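Local coordinates for nitrate transport protein (Parabacteroides distasonis, PDB 3HN0) that probably serves as the solute-binding component of an ABC transporter, perhaps for nitrate or a related small solute, at residues G105-Y114 against F257-E265; A132-L140 against A147-A157. All coordinates share one frame; numbering follows the deposited sequence.

Overall arrangement
Leaving the first strands of the large mixed sheet and the helices between them, the chain reaches helix 107-119. Contact 1 begins there and closes only at helix 251-264, near the C terminus, with 142 residues between its segments. Contact 2 lies inside that loop. It is local: helix 132-141 turns back through four residues onto strand 146-149 and helix 153-160. The strand lies at the edge of a small antiparallel sheet. Contact 1 thus ties the last helix, 251-264, to helix 107-119 in the middle of the chain, while contact 2 packs neighbouring elements. Their centres are about 20 Å apart, and T112 meets V148 in packing between them.

Contact 1: residues G105-Y114 against F257-E265; sequences GTTPDILTRY and FLRLIEQYE
I110 presses its CG2 methyl into a pocket formed by L260, I261 and Y264. Helix 251-264, which follows edge strand 242-246 of the large mixed sheet, here crosses helix 107-119, consistent with the two-lobed fold of periplasmic solute-binding proteins. Segments 107-114 and 257-264 pass at 86°, their axes 10.0 Å apart. The closest pair in the pocket is I110 CG2 and I261 CD1, at 3.5 Å. CG2 is anti to the backbone N, which turns it toward the second helix.

L260 CD2 meets I110 and L111. In one of the two modelled conformers of L260, CD1 stands over the centre of the Y114 ring in a CH-pi contact, 3.6 Å from the centroid and 4° off the normal. Y264 OH lies at the edge of the same ring, 3.4 Å from Y114 CA. The hydroxyl of Y114 bonds to the backbone oxygen of L173. With an alanine here, L173 O would probably lose this donor, and L260 CD1 its aromatic cover. At the other end, T107 CG2 and L111 CD1 approach the edge of the F257 ring, and I63 of helix 62-70 touches T107, F257 and I261.

A charged group lies beside the apolar contacts. R113 NH2 and E265 OE2 form a long salt bridge of 3.8 Å. NH2 is also salt-bridged to D109 OD2, which links D109, R113 and E265. The guanidinium stands almost perpendicular to the Y264 ring. R113 NE reaches D109 OD1 from above the carboxylate plane, at 3.3 Å, and Y127 OH bonds to the same oxygen. D109 OD2 uses its anti lone pair to take G105 N at 2.8 Å.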
loop_
_atom_site.group_PDB
_atom_site.type_symbol
_atom_site.label_atom_id
_atom_site.label_comp_id
_atom_site.label_asym_id
_atom_site.label_seq_id
_atom_site.Cartn_x
_atom_site.Cartn_y
_atom_site.Cartn_z
ATOM N N GLY A 105 -24.012 -3.571 4.768
ATOM C CA GLY A 105 -24.157 -2.155 4.493
ATOM C C GLY A 105 -23.071 -1.211 4.977
ATOM O O GLY A 105 -23.187 0.011 4.771
ATOM N N THR A 106 -22.040 -1.757 5.625
ATOM C CA THR A 106 -20.972 -0.951 6.225
ATOM C C THR A 106 -19.638 -1.346 5.602
ATOM O O THR A 106 -19.607 -2.135 4.661
ATOM C CB THR A 106 -20.917 -1.087 7.761
ATOM O OG1 THR A 106 -20.428 -2.392 8.125
ATOM C CG2 THR A 106 -22.301 -0.845 8.402
ATOM N N THR A 107 -18.544 -0.776 6.115
ATOM C CA THR A 107 -17.215 -0.962 5.516
ATOM C C THR A 107 -16.878 -2.423 5.103
ATOM O O THR A 107 -16.546 -2.673 3.963
ATOM C CB THR A 107 -16.141 -0.343 6.392
ATOM O OG1 THR A 107 -16.480 1.040 6.624
ATOM C CG2 THR A 107 -14.797 -0.400 5.691
ATOM N N PRO A 108 -16.908 -3.384 6.047
ATOM C CA PRO A 108 -16.495 -4.743 5.650
ATOM C C PRO A 108 -17.265 -5.329 4.480
ATOM O O PRO A 108 -16.703 -5.992 3.608
ATOM C CB PRO A 108 -16.717 -5.584 6.918
ATOM C CG PRO A 108 -17.607 -4.782 7.801
ATOM C CD PRO A 108 -17.269 -3.315 7.473
ATOM N N ASP A 109 -18.564 -5.087 4.423
ATOM C CA ASP A 109 -19.397 -5.534 3.320
ATOM C C ASP A 109 -19.002 -4.887 1.965
ATOM O O ASP A 109 -18.724 -5.559 0.963
ATOM C CB ASP A 109 -20.852 -5.166 3.670
ATOM C CG ASP A 109 -21.846 -5.612 2.636
ATOM O OD1 ASP A 109 -21.486 -6.461 1.793
ATOM O OD2 ASP A 109 -23.007 -5.120 2.691
ATOM N N ILE A 110 -18.932 -3.564 1.959
ATOM C CA ILE A 110 -18.573 -2.820 0.753
ATOM C C ILE A 110 -17.201 -3.215 0.201
ATOM O O ILE A 110 -17.054 -3.461 -0.999
ATOM C CB ILE A 110 -18.675 -1.307 0.954
ATOM C CG1 ILE A 110 -20.124 -0.899 1.218
ATOM C CG2 ILE A 110 -18.114 -0.575 -0.315
ATOM C CD1 ILE A 110 -20.306 0.358 2.086
ATOM N N LEU A 111 -16.213 -3.328 1.087
ATOM C CA LEU A 111 -14.869 -3.717 0.681
ATOM C C LEU A 111 -14.796 -5.146 0.157
ATOM O O LEU A 111 -13.974 -5.455 -0.726
ATOM C CB LEU A 111 -13.848 -3.480 1.804
ATOM C CG LEU A 111 -13.611 -1.965 2.101
ATOM C CD1 LEU A 111 -12.447 -1.781 3.082
ATOM C CD2 LEU A 111 -13.388 -1.144 0.836
ATOM N N THR A 112 -15.615 -6.026 0.699
ATOM C CA THR A 112 -15.658 -7.395 0.212
ATOM C C THR A 112 -16.252 -7.366 -1.195
ATOM O O THR A 112 -15.715 -7.979 -2.100
ATOM C CB THR A 112 -16.499 -8.293 1.161
ATOM O OG1 THR A 112 -15.860 -8.301 2.457
ATOM C CG2 THR A 112 -16.584 -9.719 0.651
ATOM N N ARG A 113 -17.328 -6.614 -1.378
ATOM C CA ARG A 113 -17.922 -6.515 -2.714
ATOM C C ARG A 113 -16.926 -5.916 -3.708
ATOM O O ARG A 113 -16.801 -6.385 -4.830
ATOM C CB ARG A 113 -19.222 -5.712 -2.656
ATOM C CG ARG A 113 -20.379 -6.518 -2.047
ATOM C CD ARG A 113 -21.686 -5.778 -2.235
ATOM N NE ARG A 113 -22.031 -4.975 -1.073
ATOM C CZ ARG A 113 -22.685 -3.818 -1.101
ATOM N NH1 ARG A 113 -23.030 -3.253 -2.255
ATOM N NH2 ARG A 113 -22.972 -3.209 0.046
ATOM N N TYR A 114 -16.151 -4.924 -3.259
ATOM C CA TYR A 114 -15.157 -4.321 -4.129
ATOM C C TYR A 114 -14.084 -5.323 -4.569
ATOM O O TYR A 114 -13.673 -5.390 -5.755
ATOM C CB TYR A 114 -14.522 -3.121 -3.417
ATOM C CG TYR A 114 -13.326 -2.587 -4.159
ATOM C CD1 TYR A 114 -13.487 -1.882 -5.346
ATOM C CD2 TYR A 114 -12.002 -2.781 -3.675
ATOM C CE1 TYR A 114 -12.409 -1.400 -6.047
ATOM C CE2 TYR A 114 -10.902 -2.293 -4.397
ATOM C CZ TYR A 114 -11.126 -1.599 -5.584
ATOM O OH TYR A 114 -10.078 -1.092 -6.325
ATOM N N PHE A 257 -10.627 6.052 -0.274
ATOM C CA PHE A 257 -11.493 5.131 0.441
ATOM C C PHE A 257 -12.946 5.631 0.495
ATOM O O PHE A 257 -13.835 4.903 0.114
ATOM C CB PHE A 257 -10.986 4.845 1.862
ATOM C CG PHE A 257 -11.953 4.129 2.709
ATOM C CD1 PHE A 257 -12.211 2.768 2.547
ATOM C CD2 PHE A 257 -12.648 4.811 3.712
ATOM C CE1 PHE A 257 -13.083 2.089 3.361
ATOM C CE2 PHE A 257 -13.577 4.160 4.491
ATOM C CZ PHE A 257 -13.809 2.784 4.347
ATOM N N LEU A 258 -13.152 6.887 0.900
ATOM C CA LEU A 258 -14.498 7.459 1.012
ATOM C C LEU A 258 -15.210 7.473 -0.353
ATOM O O LEU A 258 -16.381 7.125 -0.439
ATOM C CB LEU A 258 -14.475 8.854 1.675
ATOM C CG LEU A 258 -14.160 8.786 3.186
ATOM C CD1 LEU A 258 -13.975 10.196 3.796
ATOM C CD2 LEU A 258 -15.214 8.003 3.987
ATOM N N ARG A 259 -14.471 7.802 -1.413
ATOM C CA ARG A 259 -14.995 7.771 -2.752
ATOM C C ARG A 259 -15.445 6.392 -3.145
ATOM O O ARG A 259 -16.504 6.227 -3.763
ATOM C CB ARG A 259 -13.935 8.264 -3.736
ATOM C CG ARG A 259 -14.427 8.526 -5.137
ATOM C CD ARG A 259 -13.372 9.324 -5.968
ATOM N NE ARG A 259 -13.049 10.628 -5.349
ATOM C CZ ARG A 259 -11.889 10.965 -4.761
ATOM N NH1 ARG A 259 -10.851 10.123 -4.693
ATOM N NH2 ARG A 259 -11.754 12.182 -4.241
ATOM N N LEU A 260 -14.636 5.380 -2.812
ATOM C CA LEU A 260 -15.010 4.002 -3.087
ATOM C C LEU A 260 -16.315 3.638 -2.370
ATOM O O LEU A 260 -17.243 3.099 -2.977
ATOM C CB LEU A 260 -13.850 3.067 -2.695
ATOM C CG LEU A 260 -13.980 1.571 -2.967
ATOM C CD1 LEU A 260 -12.600 0.880 -2.899
ATOM C CD2 LEU A 260 -14.960 0.967 -1.979
ATOM N N ILE A 261 -16.403 3.940 -1.075
ATOM C CA ILE A 261 -17.610 3.635 -0.309
ATOM C C ILE A 261 -18.840 4.325 -0.926
ATOM O O ILE A 261 -19.898 3.731 -1.075
ATOM C CB ILE A 261 -17.485 4.091 1.161
ATOM C CG1 ILE A 261 -16.384 3.286 1.855
ATOM C CG2 ILE A 261 -18.841 4.019 1.908
ATOM C CD1 ILE A 261 -16.661 1.790 1.859
ATOM N N GLU A 262 -18.659 5.587 -1.286
ATOM C CA GLU A 262 -19.721 6.387 -1.844
ATOM C C GLU A 262 -20.258 5.768 -3.151
ATOM O O GLU A 262 -21.448 5.904 -3.485
ATOM C CB GLU A 262 -19.180 7.792 -2.075
ATOM C CG GLU A 262 -20.214 8.768 -2.551
ATOM C CD GLU A 262 -19.626 10.136 -2.842
ATOM O OE1 GLU A 262 -18.446 10.207 -3.219
ATOM O OE2 GLU A 262 -20.346 11.122 -2.677
ATOM N N GLN A 263 -19.394 5.089 -3.905
ATOM C CA GLN A 263 -19.814 4.443 -5.158
ATOM C C GLN A 263 -20.843 3.357 -4.943
ATOM O O GLN A 263 -21.655 3.065 -5.852
ATOM C CB GLN A 263 -18.645 3.802 -5.864
ATOM C CG GLN A 263 -17.760 4.718 -6.669
ATOM C CD GLN A 263 -16.711 3.894 -7.406
ATOM O OE1 GLN A 263 -15.698 3.497 -6.825
ATOM N NE2 GLN A 263 -16.971 3.607 -8.677
ATOM N N TYR A 264 -20.749 2.708 -3.785
ATOM C CA TYR A 264 -21.609 1.579 -3.420
ATOM C C TYR A 264 -22.784 2.031 -2.582
ATOM O O TYR A 264 -23.886 1.532 -2.775
ATOM C CB TYR A 264 -20.808 0.505 -2.646
ATOM C CG TYR A 264 -19.867 -0.282 -3.519
ATOM C CD1 TYR A 264 -18.603 0.182 -3.797
ATOM C CD2 TYR A 264 -20.252 -1.514 -4.068
ATOM C CE1 TYR A 264 -17.748 -0.515 -4.634
ATOM C CE2 TYR A 264 -19.396 -2.227 -4.887
ATOM C CZ TYR A 264 -18.146 -1.718 -5.177
ATOM O OH TYR A 264 -17.287 -2.410 -6.004
ATOM N N GLU A 265 -22.549 2.951 -1.642
ATOM C CA GLU A 265 -23.526 3.351 -0.632
ATOM C C GLU A 265 -23.312 4.799 -0.192
ATOM O O GLU A 265 -22.762 5.054 0.878
ATOM C CB GLU A 265 -23.401 2.462 0.606
ATOM C CG GLU A 265 -23.766 0.980 0.428
ATOM C CD GLU A 265 -25.202 0.750 -0.033
ATOM O OE1 GLU A 265 -26.048 1.667 0.109
ATOM O OE2 GLU A 265 -25.476 -0.361 -0.551
#

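Contact 2: residues A132-L140 against A147-A157; sequences AGEITQGIL and AVLGEPFLSIA
A132 and G133 sit over one face of the F153 ring, where a helix packs on the strand and helix that follow it. Helix 132-141 lies across edge strand 146-149 of the three-stranded antiparallel sheet and beside helix 153-160. Its segment 132-140 runs almost parallel to helix 153-157, at 10°, and crosses strand 147-149 at 133°.

The aromatic contact is a CH-pi interaction. A132 CB lies 3.7 Å from the F153 centroid and is displaced toward the rim. G133 N lies over the same face, and G133 CA approaches F153 CE1. The first torsion of F153, -57°, sets CG anti to the carbonyl carbon and swings the ring to the start of helix 132-140.

The apolar contacts lie deeper. I135 CG2 and A147 CB are only 3.4 Å apart, tighter than usual for two carbons. I135 also slides past L149 in the opposite direction, with CG2 near L149 CD2. I139 and L149 meet tip to tip, CD1 to CD1, at 3.9 Å. V89 of strand 87-90 touches both I139 and A147, so the small sheet continues this packing. T136 CG2 adds contacts to I156 and A157.

Among the polar groups, E151 OE2 forms a salt bridge with R239 of helix 234-240, beyond this contact. V148 O is buried without a partner. T136 OG1 packs against F153 CB at 3.3 Å and donates to A132 O at 3.0 Å. A132 O is thus gripped twice, as T136 N and T136 OG1 reach it from opposite faces of its plane.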
loop_
_atom_site.group_PDB
_atom_site.type_symbol
_atom_site.label_atom_id
_atom_site.label_comp_id
_atom_site.label_asym_id
_atom_site.label_seq_id
_atom_site.Cartn_x
_atom_site.Cartn_y
_atom_site.Cartn_z
ATOM N N ALA A 132 -18.716 -10.299 13.526
ATOM C CA ALA A 132 -17.531 -11.118 13.336
ATOM C C ALA A 132 -17.539 -12.276 14.314
ATOM O O ALA A 132 -17.170 -13.365 13.938
ATOM C CB ALA A 132 -16.224 -10.267 13.461
ATOM N N GLY A 133 -17.979 -12.050 15.559
ATOM C CA GLY A 133 -18.046 -13.118 16.565
ATOM C C GLY A 133 -18.991 -14.226 16.138
ATOM O O GLY A 133 -18.713 -15.404 16.341
ATOM N N GLU A 134 -20.106 -13.839 15.513
ATOM C CA GLU A 134 -21.090 -14.793 15.040
ATOM C C GLU A 134 -20.583 -15.613 13.862
ATOM O O GLU A 134 -20.834 -16.825 13.805
ATOM C CB GLU A 134 -22.377 -14.111 14.638
ATOM C CG GLU A 134 -23.211 -13.708 15.909
ATOM C CD GLU A 134 -24.316 -12.701 15.598
ATOM O OE1 GLU A 134 -24.250 -12.016 14.568
ATOM O OE2 GLU A 134 -25.253 -12.576 16.417
ATOM N N ILE A 135 -19.901 -14.941 12.947
ATOM C CA ILE A 135 -19.221 -15.596 11.822
ATOM C C ILE A 135 -18.193 -16.604 12.330
ATOM O O ILE A 135 -18.118 -17.712 11.804
ATOM C CB ILE A 135 -18.558 -14.603 10.863
ATOM C CG1 ILE A 135 -19.653 -13.879 10.054
ATOM C CG2 ILE A 135 -17.583 -15.351 9.873
ATOM C CD1 ILE A 135 -19.161 -12.917 9.052
ATOM N N THR A 136 -17.418 -16.221 13.342
ATOM C CA THR A 136 -16.378 -17.118 13.890
ATOM C C THR A 136 -17.041 -18.387 14.414
ATOM O O THR A 136 -16.618 -19.508 14.139
ATOM C CB THR A 136 -15.574 -16.416 15.008
ATOM O OG1 THR A 136 -14.934 -15.235 14.470
ATOM C CG2 THR A 136 -14.514 -17.360 15.592
ATOM N N GLN A 137 -18.099 -18.206 15.190
ATOM C CA GLN A 137 -18.815 -19.339 15.720
ATOM C C GLN A 137 -19.386 -20.208 14.584
ATOM O O GLN A 137 -19.374 -21.433 14.673
ATOM C CB GLN A 137 -19.911 -18.794 16.648
ATOM C CG GLN A 137 -20.757 -19.812 17.195
ATOM C CD GLN A 137 -19.937 -20.804 17.902
ATOM O OE1 GLN A 137 -18.961 -20.435 18.577
ATOM N NE2 GLN A 137 -20.253 -22.082 17.706
ATOM N N GLY A 138 -19.951 -19.582 13.544
ATOM C CA GLY A 138 -20.464 -20.286 12.383
ATOM C C GLY A 138 -19.380 -21.118 11.706
ATOM O O GLY A 138 -19.629 -22.223 11.269
ATOM N N ILE A 139 -18.167 -20.600 11.661
ATOM C CA ILE A 139 -17.060 -21.377 11.075
ATOM C C ILE A 139 -16.813 -22.633 11.943
ATOM O O ILE A 139 -16.801 -23.759 11.448
ATOM C CB ILE A 139 -15.744 -20.541 10.991
ATOM C CG1 ILE A 139 -15.884 -19.416 9.987
ATOM C CG2 ILE A 139 -14.538 -21.490 10.636
ATOM C CD1 ILE A 139 -14.730 -18.402 9.945
ATOM N N LEU A 140 -16.699 -22.404 13.247
ATOM C CA LEU A 140 -16.385 -23.466 14.180
ATOM C C LEU A 140 -17.486 -24.529 14.310
ATOM O O LEU A 140 -17.205 -25.691 14.536
ATOM C CB LEU A 140 -15.996 -22.882 15.551
ATOM C CG LEU A 140 -14.801 -21.945 15.481
ATOM C CD1 LEU A 140 -14.392 -21.507 16.887
ATOM C CD2 LEU A 140 -13.642 -22.651 14.744
ATOM N N ALA A 147 -15.364 -16.808 4.647
ATOM C CA ALA A 147 -15.772 -15.637 5.367
ATOM C C ALA A 147 -14.721 -14.554 5.319
ATOM O O ALA A 147 -13.587 -14.781 4.912
ATOM C CB ALA A 147 -16.081 -16.015 6.847
ATOM N N VAL A 148 -15.160 -13.367 5.709
ATOM C CA VAL A 148 -14.249 -12.279 5.974
ATOM C C VAL A 148 -14.225 -11.987 7.464
ATOM O O VAL A 148 -15.261 -11.997 8.124
ATOM C CB VAL A 148 -14.587 -11.013 5.179
ATOM C CG1 VAL A 148 -14.252 -11.208 3.692
ATOM C CG2 VAL A 148 -16.006 -10.605 5.406
ATOM N N LEU A 149 -13.016 -11.739 7.979
ATOM C CA LEU A 149 -12.785 -11.462 9.412
ATOM C C LEU A 149 -11.630 -10.494 9.609
ATOM O O LEU A 149 -10.708 -10.459 8.832
ATOM C CB LEU A 149 -12.459 -12.758 10.188
ATOM C CG LEU A 149 -13.582 -13.756 10.405
ATOM C CD1 LEU A 149 -13.008 -15.075 11.005
ATOM C CD2 LEU A 149 -14.713 -13.256 11.259
ATOM N N GLY A 150 -11.671 -9.792 10.737
ATOM C CA GLY A 150 -10.536 -9.040 11.282
ATOM C C GLY A 150 -10.218 -9.556 12.682
ATOM O O GLY A 150 -10.879 -10.450 13.185
ATOM N N GLU A 151 -9.195 -8.988 13.302
ATOM C CA GLU A 151 -8.694 -9.468 14.575
ATOM C C GLU A 151 -9.548 -8.979 15.717
ATOM O O GLU A 151 -10.057 -7.900 15.624
ATOM C CB GLU A 151 -7.274 -8.993 14.736
ATOM C CG GLU A 151 -6.330 -9.602 13.680
ATOM C CD GLU A 151 -6.088 -11.071 13.890
ATOM O OE1 GLU A 151 -6.634 -11.698 14.846
ATOM O OE2 GLU A 151 -5.346 -11.623 13.089
ATOM N N PRO A 152 -9.664 -9.757 16.812
ATOM C CA PRO A 152 -9.018 -11.015 17.167
ATOM C C PRO A 152 -9.743 -12.245 16.608
ATOM O O PRO A 152 -9.225 -13.393 16.691
ATOM C CB PRO A 152 -9.118 -11.005 18.695
ATOM C CG PRO A 152 -10.339 -10.325 18.957
ATOM C CD PRO A 152 -10.525 -9.278 17.922
ATOM N N PHE A 153 -10.897 -12.017 15.993
ATOM C CA PHE A 153 -11.769 -13.128 15.558
ATOM C C PHE A 153 -11.034 -13.995 14.530
ATOM O O PHE A 153 -11.171 -15.223 14.494
ATOM C CB PHE A 153 -13.014 -12.542 14.916
ATOM C CG PHE A 153 -13.747 -11.635 15.816
ATOM C CD1 PHE A 153 -14.479 -12.166 16.865
ATOM C CD2 PHE A 153 -13.683 -10.212 15.638
ATOM C CE1 PHE A 153 -15.183 -11.325 17.737
ATOM C CE2 PHE A 153 -14.368 -9.380 16.512
ATOM C CZ PHE A 153 -15.108 -9.945 17.580
ATOM N N LEU A 154 -10.306 -13.327 13.654
ATOM C CA LEU A 154 -9.477 -14.000 12.648
ATOM C C LEU A 154 -8.537 -15.018 13.302
ATOM O O LEU A 154 -8.482 -16.180 12.920
ATOM C CB LEU A 154 -8.668 -12.971 11.875
ATOM C CG LEU A 154 -7.716 -13.446 10.764
ATOM C CD1 LEU A 154 -8.407 -14.368 9.770
ATOM C CD2 LEU A 154 -7.074 -12.195 10.012
ATOM N N SER A 155 -7.784 -14.547 14.291
ATOM C CA SER A 155 -6.823 -15.394 15.008
ATOM C C SER A 155 -7.508 -16.550 15.721
ATOM O O SER A 155 -7.025 -17.700 15.707
ATOM C CB SER A 155 -6.038 -14.555 16.030
ATOM O OG SER A 155 -5.186 -13.638 15.366
ATOM N N ILE A 156 -8.633 -16.236 16.342
ATOM C CA ILE A 156 -9.408 -17.271 17.089
ATOM C C ILE A 156 -9.913 -18.363 16.124
ATOM O O ILE A 156 -9.816 -19.568 16.408
ATOM C CB ILE A 156 -10.582 -16.605 17.830
ATOM C CG1 ILE A 156 -10.038 -15.698 18.937
ATOM C CG2 ILE A 156 -11.599 -17.665 18.366
ATOM C CD1 ILE A 156 -11.095 -14.758 19.501
ATOM N N ALA A 157 -10.441 -17.949 14.970
ATOM C CA ALA A 157 -10.936 -18.875 13.965
ATOM C C ALA A 157 -9.810 -19.743 13.425
ATOM O O ALA A 157 -9.959 -20.947 13.291
ATOM C CB ALA A 157 -11.597 -18.088 12.797
#